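Local coordinates for tyrosyl-tRNA synthetase (Archaeoglobus fulgidus, PDB 2CYB), which probably activates tyrosine with ATP to form Tyr-AMP and then transfers the tyrosyl group to the acceptor end of tRNA(Tyr), working as a homodimer, at residues 7-12 with 60-65; 35-40 with 54-59; 64-69 with 105-110; 172-177 with 199-204. One frame throughout, in Å; residues are numbered along the deposited sequence.

Contact 1: residues 7-12 with 60-65; sequences LRLITR and QEAGFE
Leu9 and Ile10, neighbours on the N-terminal helix 3-11, carry most of this contact, with Ala62, the first residue to leave helix 47-61, as the third main player. Leu9 sends one methyl, CD2, against Glu61, which it crosses at about a right angle; Leu9 CD2 lies along the extended glutamate chain, 3.8 Å from Glu61 CG and 3.7 Å from the carboxylate carbon, Glu61 CD. The other Leu9 methyl, CD1, rests over one face of the Arg12 guanidinium, near its rim. Just after Ala62, Gly63, at positive phi, is the C-prime residue of a Schellman motif that ends the helix, in which Gly63 N bonds to Gln60 O and Phe64 N to Leu59 O. That turn brings Phe64 against the N-terminal helix. Ile10 spans Ala62 and Phe64. With CG1 anti to the carbonyl carbon (chi1 -69°) and CD1 extended beyond it, Ile10 CG1 sits 3.9 Å from Ala62 CB and Ile10 CD1 reaches 3.4 Å from Phe64 CE1, approaching the ring obliquely. Ile27 of helix 20-28 and Leu59 of helix 47-61 also pack against Ile10, burying it where the three helices meet.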
loop_
_atom_site.group_PDB
_atom_site.type_symbol
_atom_site.label_atom_id
_atom_site.label_comp_id
_atom_site.label_asym_id
_atom_site.label_seq_id
_atom_site.Cartn_x
_atom_site.Cartn_y
_atom_site.Cartn_z
ATOM N N LEU A 7 -5.982 20.843 32.124
ATOM C CA LEU A 7 -6.542 19.530 31.871
ATOM C C LEU A 7 -8.036 19.697 31.573
ATOM O O LEU A 7 -8.582 19.037 30.691
ATOM C CB LEU A 7 -6.323 18.646 33.100
ATOM C CG LEU A 7 -5.997 17.161 32.921
ATOM C CD1 LEU A 7 -4.935 16.973 31.847
ATOM C CD2 LEU A 7 -5.511 16.597 34.254
ATOM N N ARG A 8 -8.690 20.598 32.304
ATOM C CA ARG A 8 -10.118 20.854 32.115
ATOM C C ARG A 8 -10.375 21.431 30.726
ATOM O O ARG A 8 -11.313 21.029 30.036
ATOM C CB ARG A 8 -10.629 21.841 33.172
ATOM C CG ARG A 8 -10.410 21.395 34.610
ATOM C CD ARG A 8 -11.458 20.393 35.077
ATOM N NE ARG A 8 -12.734 21.035 35.392
ATOM C CZ ARG A 8 -12.906 21.929 36.364
ATOM N NH1 ARG A 8 -11.882 22.294 37.124
ATOM N NH2 ARG A 8 -14.104 22.457 36.578
ATOM N N LEU A 9 -9.534 22.381 30.330
ATOM C CA LEU A 9 -9.648 23.035 29.034
ATOM C C LEU A 9 -9.348 22.068 27.887
ATOM O O LEU A 9 -10.063 22.039 26.876
ATOM C CB LEU A 9 -8.684 24.225 28.974
ATOM C CG LEU A 9 -8.500 24.934 27.631
ATOM C CD1 LEU A 9 -9.837 25.460 27.120
ATOM C CD2 LEU A 9 -7.501 26.067 27.796
ATOM N N ILE A 10 -8.295 21.275 28.052
ATOM C CA ILE A 10 -7.896 20.313 27.030
ATOM C C ILE A 10 -8.985 19.285 26.784
ATOM O O ILE A 10 -9.287 18.948 25.642
ATOM C CB ILE A 10 -6.598 19.556 27.426
ATOM C CG1 ILE A 10 -5.404 20.510 27.405
ATOM C CG2 ILE A 10 -6.351 18.402 26.457
ATOM C CD1 ILE A 10 -4.119 19.892 27.903
ATOM N N THR A 11 -9.594 18.796 27.853
ATOM C CA THR A 11 -10.616 17.777 27.694
ATOM C C THR A 11 -12.017 18.305 27.460
ATOM O O THR A 11 -12.944 17.519 27.263
ATOM C CB THR A 11 -10.639 16.846 28.903
ATOM O OG1 THR A 11 -10.866 17.613 30.091
ATOM C CG2 THR A 11 -9.315 16.124 29.027
ATOM N N ARG A 12 -12.177 19.624 27.479
ATOM C CA ARG A 12 -13.493 20.221 27.264
ATOM C C ARG A 12 -14.043 19.795 25.912
ATOM O O ARG A 12 -13.367 19.917 24.883
ATOM C CB ARG A 12 -13.417 21.751 27.310
ATOM C CG ARG A 12 -14.770 22.442 27.082
ATOM C CD ARG A 12 -14.663 23.959 27.227
ATOM N NE ARG A 12 -13.872 24.576 26.164
ATOM C CZ ARG A 12 -13.471 25.845 26.172
ATOM N NH1 ARG A 12 -12.756 26.333 25.162
ATOM N NH2 ARG A 12 -13.777 26.630 27.197
ATOM N N GLN A 60 -3.499 25.073 22.315
ATOM C CA GLN A 60 -2.498 26.125 22.187
ATOM C C GLN A 60 -2.612 27.062 23.397
ATOM O O GLN A 60 -1.610 27.570 23.909
ATOM C CB GLN A 60 -2.730 26.886 20.878
ATOM C CG GLN A 60 -1.624 27.847 20.475
ATOM C CD GLN A 60 -1.632 29.118 21.294
ATOM O OE1 GLN A 60 -2.658 29.784 21.403
ATOM N NE2 GLN A 60 -0.484 29.466 21.868
ATOM N N GLU A 61 -3.840 27.271 23.861
ATOM C CA GLU A 61 -4.080 28.130 25.016
ATOM C C GLU A 61 -3.559 27.453 26.276
ATOM O O GLU A 61 -3.199 28.122 27.246
ATOM C CB GLU A 61 -5.577 28.417 25.167
ATOM C CG GLU A 61 -5.918 29.270 26.372
ATOM C CD GLU A 61 -7.401 29.568 26.477
ATOM O OE1 GLU A 61 -7.805 30.225 27.461
ATOM O OE2 GLU A 61 -8.160 29.148 25.576
ATOM N N ALA A 62 -3.526 26.124 26.260
ATOM C CA ALA A 62 -3.045 25.356 27.398
ATOM C C ALA A 62 -1.534 25.120 27.336
ATOM O O ALA A 62 -1.000 24.329 28.107
ATOM C CB ALA A 62 -3.782 24.025 27.484
ATOM N N GLY A 63 -0.857 25.784 26.403
ATOM C CA GLY A 63 0.588 25.641 26.312
ATOM C C GLY A 63 1.195 24.680 25.302
ATOM O O GLY A 63 2.420 24.585 25.214
ATOM N N PHE A 64 0.362 23.968 24.546
ATOM C CA PHE A 64 0.859 23.018 23.550
ATOM C C PHE A 64 1.394 23.691 22.298
ATOM O O PHE A 64 0.995 24.807 21.958
ATOM C CB PHE A 64 -0.252 22.066 23.089
ATOM C CG PHE A 64 -0.471 20.888 23.981
ATOM C CD1 PHE A 64 -0.946 21.050 25.276
ATOM C CD2 PHE A 64 -0.236 19.597 23.509
ATOM C CE1 PHE A 64 -1.188 19.948 26.087
ATOM C CE2 PHE A 64 -0.474 18.487 24.310
ATOM C CZ PHE A 64 -0.954 18.662 25.607
ATOM N N GLU A 65 2.301 22.987 21.623
ATOM C CA GLU A 65 2.868 23.423 20.350
ATOM C C GLU A 65 1.841 22.826 19.392
ATOM O O GLU A 65 1.422 21.690 19.595
ATOM C CB GLU A 65 4.222 22.752 20.080
ATOM C CG GLU A 65 5.375 23.180 20.976
ATOM C CD GLU A 65 6.693 22.516 20.585
ATOM O OE1 GLU A 65 7.747 22.929 21.108
ATOM O OE2 GLU A 65 6.681 21.577 19.758
#

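Contact 2: residues 35-40 with 54-59; sequences AYVGYE and QKLMDL. With TYR (tyrosine), chain C.
Apolar packing joins the strand to the helix here, and Val37 with Leu56 is its centre. Val37 CG2 approaches the fork of the leucine, 3.6 Å from Leu56 CG and 3.7 Å from both Leu56 CD1 and Leu56 CD2. The leucine presents that fork because its CG stands anti to the carbonyl carbon (chi1 -77°). One helical turn on, Leu59 CD1 lies 3.9 Å from Ala35 CB. Val37 CG1 turns instead to the ring of Tyr39, resting over one face near the rim.

Polar interactions surround this apolar layer. On the far side of the strand, Tyr36 OH is 2.8 Å from the OH of the bound tyrosine, which meets the Tyr36 ring at its edge and in its plane; Asp165 and Gln162 also bond to the ligand. Within the helix, Lys55 NZ forms a salt bridge with Asp58 OD1, which offers its anti lone pair, and Asp58 OD2 takes Arg12 as a second charged partner. From the strand, Tyr39 OH reaches over to hydrogen-bond Thr52 OG1 of the same helix.

Residues 54-59 run nearly antiparallel to 35-39, at 165°; they lie on helix 47-61, the crossover of a Rossmann-type beta-alpha-beta unit from strand 34-39 to strand 65-70, with strand 173-177 along the other edge of strand 34-39.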
loop_
_atom_site.group_PDB
_atom_site.type_symbol
_atom_site.label_atom_id
_atom_site.label_comp_id
_atom_site.label_asym_id
_atom_site.label_seq_id
_atom_site.Cartn_x
_atom_site.Cartn_y
_atom_site.Cartn_z
ATOM N N ALA A 35 0.839 18.779 19.752
ATOM C CA ALA A 35 -0.399 18.157 19.300
ATOM C C ALA A 35 -0.641 18.548 17.848
ATOM O O ALA A 35 -0.120 19.556 17.369
ATOM C CB ALA A 35 -1.568 18.619 20.161
ATOM N N TYR A 36 -1.423 17.739 17.141
ATOM C CA TYR A 36 -1.738 18.041 15.753
ATOM C C TYR A 36 -3.076 17.442 15.372
ATOM O O TYR A 36 -3.656 16.651 16.109
ATOM C CB TYR A 36 -0.673 17.461 14.789
ATOM C CG TYR A 36 -0.995 16.085 14.188
ATOM C CD1 TYR A 36 -0.967 15.884 12.801
ATOM C CD2 TYR A 36 -1.297 14.990 15.002
ATOM C CE1 TYR A 36 -1.227 14.627 12.242
ATOM C CE2 TYR A 36 -1.560 13.728 14.457
ATOM C CZ TYR A 36 -1.520 13.555 13.078
ATOM O OH TYR A 36 -1.754 12.307 12.546
ATOM N N VAL A 37 -3.540 17.851 14.203
ATOM C CA VAL A 37 -4.742 17.315 13.596
ATOM C C VAL A 37 -4.359 17.316 12.130
ATOM O O VAL A 37 -3.663 18.224 11.655
ATOM C CB VAL A 37 -6.005 18.196 13.767
ATOM C CG1 VAL A 37 -7.178 17.531 13.016
ATOM C CG2 VAL A 37 -6.369 18.345 15.241
ATOM N N GLY A 38 -4.782 16.284 11.419
ATOM C CA GLY A 38 -4.487 16.220 10.005
ATOM C C GLY A 38 -5.783 16.389 9.255
ATOM O O GLY A 38 -6.830 15.943 9.723
ATOM N N TYR A 39 -5.720 17.045 8.101
ATOM C CA TYR A 39 -6.908 17.257 7.282
ATOM C C TYR A 39 -6.659 16.966 5.808
ATOM O O TYR A 39 -5.672 17.432 5.242
ATOM C CB TYR A 39 -7.381 18.711 7.363
ATOM C CG TYR A 39 -7.723 19.223 8.742
ATOM C CD1 TYR A 39 -6.774 19.913 9.504
ATOM C CD2 TYR A 39 -9.007 19.066 9.268
ATOM C CE1 TYR A 39 -7.096 20.442 10.753
ATOM C CE2 TYR A 39 -9.339 19.593 10.524
ATOM C CZ TYR A 39 -8.376 20.282 11.255
ATOM O OH TYR A 39 -8.684 20.815 12.488
ATOM N N GLU A 40 -7.556 16.209 5.183
ATOM C CA GLU A 40 -7.434 15.974 3.743
ATOM C C GLU A 40 -7.923 17.309 3.177
ATOM O O GLU A 40 -9.011 17.760 3.521
ATOM C CB GLU A 40 -8.388 14.878 3.267
ATOM C CG GLU A 40 -8.136 13.501 3.820
ATOM C CD GLU A 40 -9.072 12.470 3.212
ATOM O OE1 GLU A 40 -9.252 11.396 3.818
ATOM O OE2 GLU A 40 -9.624 12.732 2.122
ATOM N N GLN A 54 -11.166 24.169 16.935
ATOM C CA GLN A 54 -11.397 24.761 18.250
ATOM C C GLN A 54 -10.594 24.019 19.311
ATOM O O GLN A 54 -10.059 24.635 20.230
ATOM C CB GLN A 54 -12.894 24.735 18.604
ATOM C CG GLN A 54 -13.223 25.246 20.018
ATOM C CD GLN A 54 -12.876 26.712 20.223
ATOM O OE1 GLN A 54 -12.197 27.071 21.186
ATOM N NE2 GLN A 54 -13.347 27.565 19.323
ATOM N N LYS A 55 -10.493 22.699 19.179
ATOM C CA LYS A 55 -9.735 21.924 20.148
ATOM C C LYS A 55 -8.252 22.283 20.057
ATOM O O LYS A 55 -7.560 22.332 21.074
ATOM C CB LYS A 55 -9.952 20.425 19.928
ATOM C CG LYS A 55 -9.223 19.533 20.923
ATOM C CD LYS A 55 -9.388 20.019 22.367
ATOM C CE LYS A 55 -10.846 20.057 22.813
ATOM N NZ LYS A 55 -10.998 20.664 24.176
ATOM N N LEU A 56 -7.761 22.544 18.847
ATOM C CA LEU A 56 -6.361 22.928 18.692
ATOM C C LEU A 56 -6.122 24.279 19.367
ATOM O O LEU A 56 -5.064 24.498 19.956
ATOM C CB LEU A 56 -5.964 23.001 17.211
ATOM C CG LEU A 56 -5.726 21.658 16.505
ATOM C CD1 LEU A 56 -5.314 21.904 15.064
ATOM C CD2 LEU A 56 -4.638 20.869 17.231
ATOM N N MET A 57 -7.098 25.181 19.284
ATOM C CA MET A 57 -6.966 26.493 19.918
ATOM C C MET A 57 -6.992 26.333 21.434
ATOM O O MET A 57 -6.311 27.063 22.150
ATOM C CB MET A 57 -8.077 27.443 19.456
ATOM C CG MET A 57 -7.921 27.890 18.010
ATOM S SD MET A 57 -9.111 29.146 17.492
ATOM C CE MET A 57 -8.203 30.628 17.874
ATOM N N ASP A 58 -7.777 25.379 21.925
ATOM C CA ASP A 58 -7.826 25.118 23.361
ATOM C C ASP A 58 -6.428 24.659 23.776
ATOM O O ASP A 58 -5.858 25.160 24.739
ATOM C CB ASP A 58 -8.812 23.986 23.695
ATOM C CG ASP A 58 -10.270 24.362 23.450
ATOM O OD1 ASP A 58 -11.136 23.457 23.549
ATOM O OD2 ASP A 58 -10.553 25.544 23.170
ATOM N N LEU A 59 -5.881 23.697 23.036
ATOM C CA LEU A 59 -4.557 23.144 23.330
ATOM C C LEU A 59 -3.444 24.180 23.295
ATOM O O LEU A 59 -2.543 24.166 24.141
ATOM C CB LEU A 59 -4.239 22.002 22.353
ATOM C CG LEU A 59 -4.931 20.677 22.682
ATOM C CD1 LEU A 59 -5.035 19.796 21.438
ATOM C CD2 LEU A 59 -4.163 19.975 23.786
HETATM N N TYR C . -7.918 10.668 8.489
HETATM C CA TYR C . -8.231 12.097 8.733
HETATM C C TYR C . -9.672 12.418 8.343
HETATM O O TYR C . -10.069 13.584 8.496
HETATM C CB TYR C . -7.250 12.974 7.948
HETATM C CG TYR C . -5.827 12.762 8.408
HETATM C CD1 TYR C . -4.826 12.375 7.516
HETATM C CD2 TYR C . -5.485 12.949 9.753
HETATM C CE1 TYR C . -3.505 12.182 7.958
HETATM C CE2 TYR C . -4.189 12.761 10.200
HETATM C CZ TYR C . -3.201 12.380 9.301
HETATM O OH TYR C . -1.917 12.218 9.756
HETATM O OXT TYR C . -10.390 11.493 7.907
#

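Contact 3: residues 64-69 with 105-110; sequences FEIIVL and SRAKFV
Val68 and Phe109 lie side by side on neighbouring parallel strands, pointing the same way, and the valine is worth following outward. Its CB stands over one face of the phenylalanine ring in a CH-pi contact, 4.2 Å from the centroid and 27° off the ring normal. Val68 CG1, anti to the backbone N (chi1 174°), lies 3.8 Å from Phe109 CE2. The other branch, Val68 CG2, also stands above that ring face but toward its rim, and meets Ala107 CB at 4.3 Å. Ile66 continues the same apolar surface, its CG2 touching Ala107 CB. Lys94, Phe97 and Ile98 of helix 83-99 pack on Phe109 too.

Three nearly straight backbone bonds join the strands: Lys108 N to Ile66 O, Val68 N to Lys108 O, and Val110 N to Val68 O. The bond from Lys108 N to Ile66 O is 2.8 Å long. Toward the N-terminal ends, a water accepts from Ile66 N and sits very close to Arg106 O, between the two chains.

The opposite face of the sheet carries Ile67, Leu69 and Val110. Ile67 CG2 meets Val110 CG2 at 4.1 Å, and Leu69 CD1 lies 3.5 Å from Val110 O. Leu69, at the C-terminal end of the pairing, touches the bound tyrosine and is part of its pocket, while strand 108-111 forms the outermost position of the sheet on this side. Parallel strands, crossover helices on both faces and a site at the C-terminal ends of the strands are the hallmark of the Rossmann-type catalytic domain of class I aminoacyl-tRNA synthetases.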
loop_
_atom_site.group_PDB
_atom_site.type_symbol
_atom_site.label_atom_id
_atom_site.label_comp_id
_atom_site.label_asym_id
_atom_site.label_seq_id
_atom_site.Cartn_x
_atom_site.Cartn_y
_atom_site.Cartn_z
ATOM N N PHE A 64 0.362 23.968 24.546
ATOM C CA PHE A 64 0.859 23.018 23.550
ATOM C C PHE A 64 1.394 23.691 22.298
ATOM O O PHE A 64 0.995 24.807 21.958
ATOM C CB PHE A 64 -0.252 22.066 23.089
ATOM C CG PHE A 64 -0.471 20.888 23.981
ATOM C CD1 PHE A 64 -0.946 21.050 25.276
ATOM C CD2 PHE A 64 -0.236 19.597 23.509
ATOM C CE1 PHE A 64 -1.188 19.948 26.087
ATOM C CE2 PHE A 64 -0.474 18.487 24.310
ATOM C CZ PHE A 64 -0.954 18.662 25.607
ATOM N N GLU A 65 2.301 22.987 21.623
ATOM C CA GLU A 65 2.868 23.423 20.350
ATOM C C GLU A 65 1.841 22.826 19.392
ATOM O O GLU A 65 1.422 21.690 19.595
ATOM C CB GLU A 65 4.222 22.752 20.080
ATOM C CG GLU A 65 5.375 23.180 20.976
ATOM C CD GLU A 65 6.693 22.516 20.585
ATOM O OE1 GLU A 65 7.747 22.929 21.108
ATOM O OE2 GLU A 65 6.681 21.577 19.758
ATOM N N ILE A 66 1.437 23.566 18.366
ATOM C CA ILE A 66 0.427 23.061 17.442
ATOM C C ILE A 66 0.877 22.867 16.005
ATOM O O ILE A 66 1.479 23.753 15.396
ATOM C CB ILE A 66 -0.816 23.987 17.410
ATOM C CG1 ILE A 66 -1.408 24.129 18.812
ATOM C CG2 ILE A 66 -1.862 23.427 16.450
ATOM C CD1 ILE A 66 -1.852 22.830 19.436
ATOM N N ILE A 67 0.574 21.694 15.462
ATOM C CA ILE A 67 0.898 21.405 14.076
ATOM C C ILE A 67 -0.397 21.093 13.338
ATOM O O ILE A 67 -1.237 20.344 13.835
ATOM C CB ILE A 67 1.825 20.180 13.936
ATOM C CG1 ILE A 67 3.178 20.468 14.584
ATOM C CG2 ILE A 67 2.008 19.837 12.458
ATOM C CD1 ILE A 67 4.162 19.328 14.446
ATOM N N VAL A 68 -0.570 21.690 12.166
ATOM C CA VAL A 68 -1.743 21.416 11.352
ATOM C C VAL A 68 -1.217 20.743 10.099
ATOM O O VAL A 68 -0.462 21.342 9.334
ATOM C CB VAL A 68 -2.491 22.692 10.935
ATOM C CG1 VAL A 68 -3.616 22.341 9.957
ATOM C CG2 VAL A 68 -3.065 23.382 12.161
ATOM N N LEU A 69 -1.601 19.490 9.898
ATOM C CA LEU A 69 -1.154 18.755 8.725
ATOM C C LEU A 69 -2.165 18.831 7.593
ATOM O O LEU A 69 -3.305 18.370 7.722
ATOM C CB LEU A 69 -0.899 17.281 9.072
ATOM C CG LEU A 69 -0.605 16.364 7.871
ATOM C CD1 LEU A 69 0.709 16.773 7.210
ATOM C CD2 LEU A 69 -0.534 14.922 8.343
ATOM N N SER A 105 1.491 32.082 14.088
ATOM C CA SER A 105 2.311 32.367 15.256
ATOM C C SER A 105 1.877 31.404 16.355
ATOM O O SER A 105 2.583 31.212 17.343
ATOM C CB SER A 105 2.115 33.812 15.722
ATOM O OG SER A 105 0.826 34.004 16.277
ATOM N N ARG A 106 0.708 30.795 16.165
ATOM C CA ARG A 106 0.163 29.846 17.129
ATOM C C ARG A 106 0.188 28.407 16.608
ATOM O O ARG A 106 0.100 27.457 17.387
ATOM C CB ARG A 106 -1.278 30.223 17.493
ATOM C CG ARG A 106 -1.424 31.550 18.226
ATOM C CD ARG A 106 -2.864 31.764 18.691
ATOM N NE ARG A 106 -3.036 32.985 19.480
ATOM C CZ ARG A 106 -2.426 33.232 20.637
ATOM N NH1 ARG A 106 -1.590 32.346 21.161
ATOM N NH2 ARG A 106 -2.656 34.369 21.278
ATOM N N ALA A 107 0.310 28.246 15.294
ATOM C CA ALA A 107 0.327 26.913 14.699
ATOM C C ALA A 107 1.263 26.799 13.495
ATOM O O ALA A 107 1.427 27.747 12.728
ATOM C CB ALA A 107 -1.088 26.522 14.292
ATOM N N LYS A 108 1.864 25.623 13.336
ATOM C CA LYS A 108 2.779 25.356 12.230
ATOM C C LYS A 108 2.089 24.483 11.188
ATOM O O LYS A 108 1.705 23.349 11.481
ATOM C CB LYS A 108 4.027 24.637 12.746
ATOM C CG LYS A 108 5.058 24.299 11.672
ATOM C CD LYS A 108 6.273 23.609 12.284
ATOM C CE LYS A 108 7.417 23.469 11.291
ATOM N NZ LYS A 108 7.053 22.626 10.122
ATOM N N PHE A 109 1.931 25.009 9.977
ATOM C CA PHE A 109 1.296 24.251 8.910
ATOM C C PHE A 109 2.322 23.423 8.149
ATOM O O PHE A 109 3.394 23.913 7.786
ATOM C CB PHE A 109 0.553 25.184 7.946
ATOM C CG PHE A 109 -0.644 25.856 8.560
ATOM C CD1 PHE A 109 -0.486 26.906 9.459
ATOM C CD2 PHE A 109 -1.930 25.403 8.277
ATOM C CE1 PHE A 109 -1.590 27.491 10.074
ATOM C CE2 PHE A 109 -3.042 25.978 8.885
ATOM C CZ PHE A 109 -2.875 27.024 9.786
ATOM N N VAL A 110 1.990 22.154 7.928
ATOM C CA VAL A 110 2.872 21.241 7.209
ATOM C C VAL A 110 2.116 20.550 6.077
ATOM O O VAL A 110 0.957 20.154 6.236
ATOM C CB VAL A 110 3.448 20.157 8.162
ATOM C CG1 VAL A 110 4.245 19.119 7.375
ATOM C CG2 VAL A 110 4.341 20.810 9.203
HETATM O O HOH W 1 1.906 26.281 18.638
#

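Contact 4: residues 172-177 with 199-204; sequences DLAVGG and PVCLHT
Asp172 opens the pairing through its backbone: its O accepts from Val200 N, and Val200 CB sits 3.5 Å from the same Asp172 O. The side chain leaves the backbone away from the neighbouring strand, and OD1 is taken by Lys30 and by the backbone N of Arg34.

Leu173 follows, with CG anti to the backbone N (chi1 177°), an arrangement that carries CD1 across to the other strand. There Leu173 CD1 lies 3.7 Å from Val200 CG1 and 3.9 Å from Leu202 CB, lodged between two residues of the same face. Ala174 is held at both backbone polar atoms, its N bonding to Val200 O and its O receiving Leu202 N; its small CB faces the other way, on the side of Cys201 SG.

Val175 returns to the leucine face, running alongside Leu202 with Val175 CG1 4.1 Å from Leu202 CD2. Gly176 continues the ladder: its N gives to Leu202 O, and Gly176 O accepts from Thr204 N, 2.9 Å away. That O also lies at the edge of the His203 ring, near its plane; the imidazole itself is hydrogen-bonded to Glu16 and His184. At Gly177 the CA comes 3.4 Å from Thr204 OG1.

Five bonds in unbroken parallel register join the two strands of a beta-alpha-beta unit whose crossover is helix 181-190, part of this Rossmann-type fold beside the tyrosine pocket to which Gln180 belongs.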
loop_
_atom_site.group_PDB
_atom_site.type_symbol
_atom_site.label_atom_id
_atom_site.label_comp_id
_atom_site.label_asym_id
_atom_site.label_seq_id
_atom_site.Cartn_x
_atom_site.Cartn_y
_atom_site.Cartn_z
ATOM N N ASP A 172 2.976 14.415 20.282
ATOM C CA ASP A 172 2.759 13.765 21.570
ATOM C C ASP A 172 1.280 13.465 21.758
ATOM O O ASP A 172 0.912 12.469 22.385
ATOM C CB ASP A 172 3.240 14.668 22.710
ATOM C CG ASP A 172 4.713 14.980 22.610
ATOM O OD1 ASP A 172 5.071 16.169 22.451
ATOM O OD2 ASP A 172 5.510 14.023 22.679
ATOM N N LEU A 173 0.441 14.339 21.209
ATOM C CA LEU A 173 -1.006 14.200 21.312
ATOM C C LEU A 173 -1.672 14.262 19.939
ATOM O O LEU A 173 -1.642 15.294 19.267
ATOM C CB LEU A 173 -1.577 15.310 22.205
ATOM C CG LEU A 173 -3.102 15.350 22.360
ATOM C CD1 LEU A 173 -3.575 14.122 23.113
ATOM C CD2 LEU A 173 -3.514 16.615 23.095
ATOM N N ALA A 174 -2.265 13.148 19.525
ATOM C CA ALA A 174 -2.961 13.084 18.238
ATOM C C ALA A 174 -4.423 13.456 18.484
ATOM O O ALA A 174 -5.114 12.786 19.242
ATOM C CB ALA A 174 -2.876 11.672 17.662
ATOM N N VAL A 175 -4.884 14.517 17.839
ATOM C CA VAL A 175 -6.262 14.966 17.992
ATOM C C VAL A 175 -7.057 14.643 16.725
ATOM O O VAL A 175 -6.565 14.823 15.612
ATOM C CB VAL A 175 -6.330 16.494 18.231
ATOM C CG1 VAL A 175 -7.775 16.931 18.381
ATOM C CG2 VAL A 175 -5.531 16.871 19.478
ATOM N N GLY A 176 -8.283 14.159 16.897
ATOM C CA GLY A 176 -9.108 13.861 15.740
ATOM C C GLY A 176 -10.503 13.449 16.150
ATOM O O GLY A 176 -10.766 13.223 17.333
ATOM N N GLY A 177 -11.407 13.369 15.182
ATOM C CA GLY A 177 -12.750 12.941 15.504
ATOM C C GLY A 177 -12.668 11.501 15.979
ATOM O O GLY A 177 -11.692 10.799 15.704
ATOM N N PRO A 199 1.385 7.374 20.943
ATOM C CA PRO A 199 0.802 8.695 21.180
ATOM C C PRO A 199 -0.420 8.739 22.079
ATOM O O PRO A 199 -1.187 7.772 22.180
ATOM C CB PRO A 199 0.462 9.167 19.775
ATOM C CG PRO A 199 -0.018 7.890 19.143
ATOM C CD PRO A 199 1.036 6.886 19.596
ATOM N N VAL A 200 -0.580 9.875 22.744
ATOM C CA VAL A 200 -1.742 10.108 23.580
ATOM C C VAL A 200 -2.746 10.576 22.526
ATOM O O VAL A 200 -2.371 11.292 21.591
ATOM C CB VAL A 200 -1.493 11.248 24.584
ATOM C CG1 VAL A 200 -2.700 11.416 25.492
ATOM C CG2 VAL A 200 -0.230 10.962 25.397
ATOM N N CYS A 201 -4.002 10.166 22.656
ATOM C CA CYS A 201 -5.017 10.559 21.687
ATOM C C CYS A 201 -6.206 11.267 22.336
ATOM O O CYS A 201 -6.667 10.875 23.411
ATOM C CB CYS A 201 -5.508 9.328 20.928
ATOM S SG CYS A 201 -4.163 8.393 20.147
ATOM N N LEU A 202 -6.683 12.320 21.679
ATOM C CA LEU A 202 -7.837 13.075 22.160
ATOM C C LEU A 202 -8.865 13.047 21.038
ATOM O O LEU A 202 -8.605 13.524 19.937
ATOM C CB LEU A 202 -7.443 14.519 22.478
ATOM C CG LEU A 202 -8.554 15.392 23.083
ATOM C CD1 LEU A 202 -7.936 16.544 23.848
ATOM C CD2 LEU A 202 -9.481 15.904 21.988
ATOM N N HIS A 203 -10.032 12.482 21.312
ATOM C CA HIS A 203 -11.061 12.377 20.288
ATOM C C HIS A 203 -12.258 13.287 20.512
ATOM O O HIS A 203 -12.782 13.388 21.619
ATOM C CB HIS A 203 -11.529 10.934 20.191
ATOM C CG HIS A 203 -10.441 9.975 19.816
ATOM N ND1 HIS A 203 -10.332 8.717 20.368
ATOM C CD2 HIS A 203 -9.422 10.089 18.934
ATOM C CE1 HIS A 203 -9.291 8.096 19.843
ATOM N NE2 HIS A 203 -8.722 8.907 18.971
ATOM N N THR A 204 -12.685 13.947 19.445
ATOM C CA THR A 204 -13.838 14.835 19.514
ATOM C C THR A 204 -15.043 14.071 18.976
ATOM O O THR A 204 -14.904 13.144 18.178
ATOM C CB THR A 204 -13.616 16.089 18.666
ATOM O OG1 THR A 204 -13.273 15.702 17.329
ATOM C CG2 THR A 204 -12.487 16.928 19.244
#

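Contacts 2, 3 and 4 are buried in one sheet and its covering helix, whereas contact 1 is only partly buried, at the N-terminal helix. Helix 47-61 serves both contact 1, at its end, and contact 2, along its side; Lys55 joins them by bonding to the carbonyls of Ile10 and Arg12. Phe64 and Glu65 are common to contacts 1 and 3. Chemistry follows place: contacts 3 and 4 are parallel backbone ladders lying on opposite sides of strand 34-39, while contacts 1 and 2 rest on apolar side-chain packing, with an aromatic ring in contact 1. The bound tyrosine is touched from contact 2 by Tyr36 and from contact 3 by Leu69.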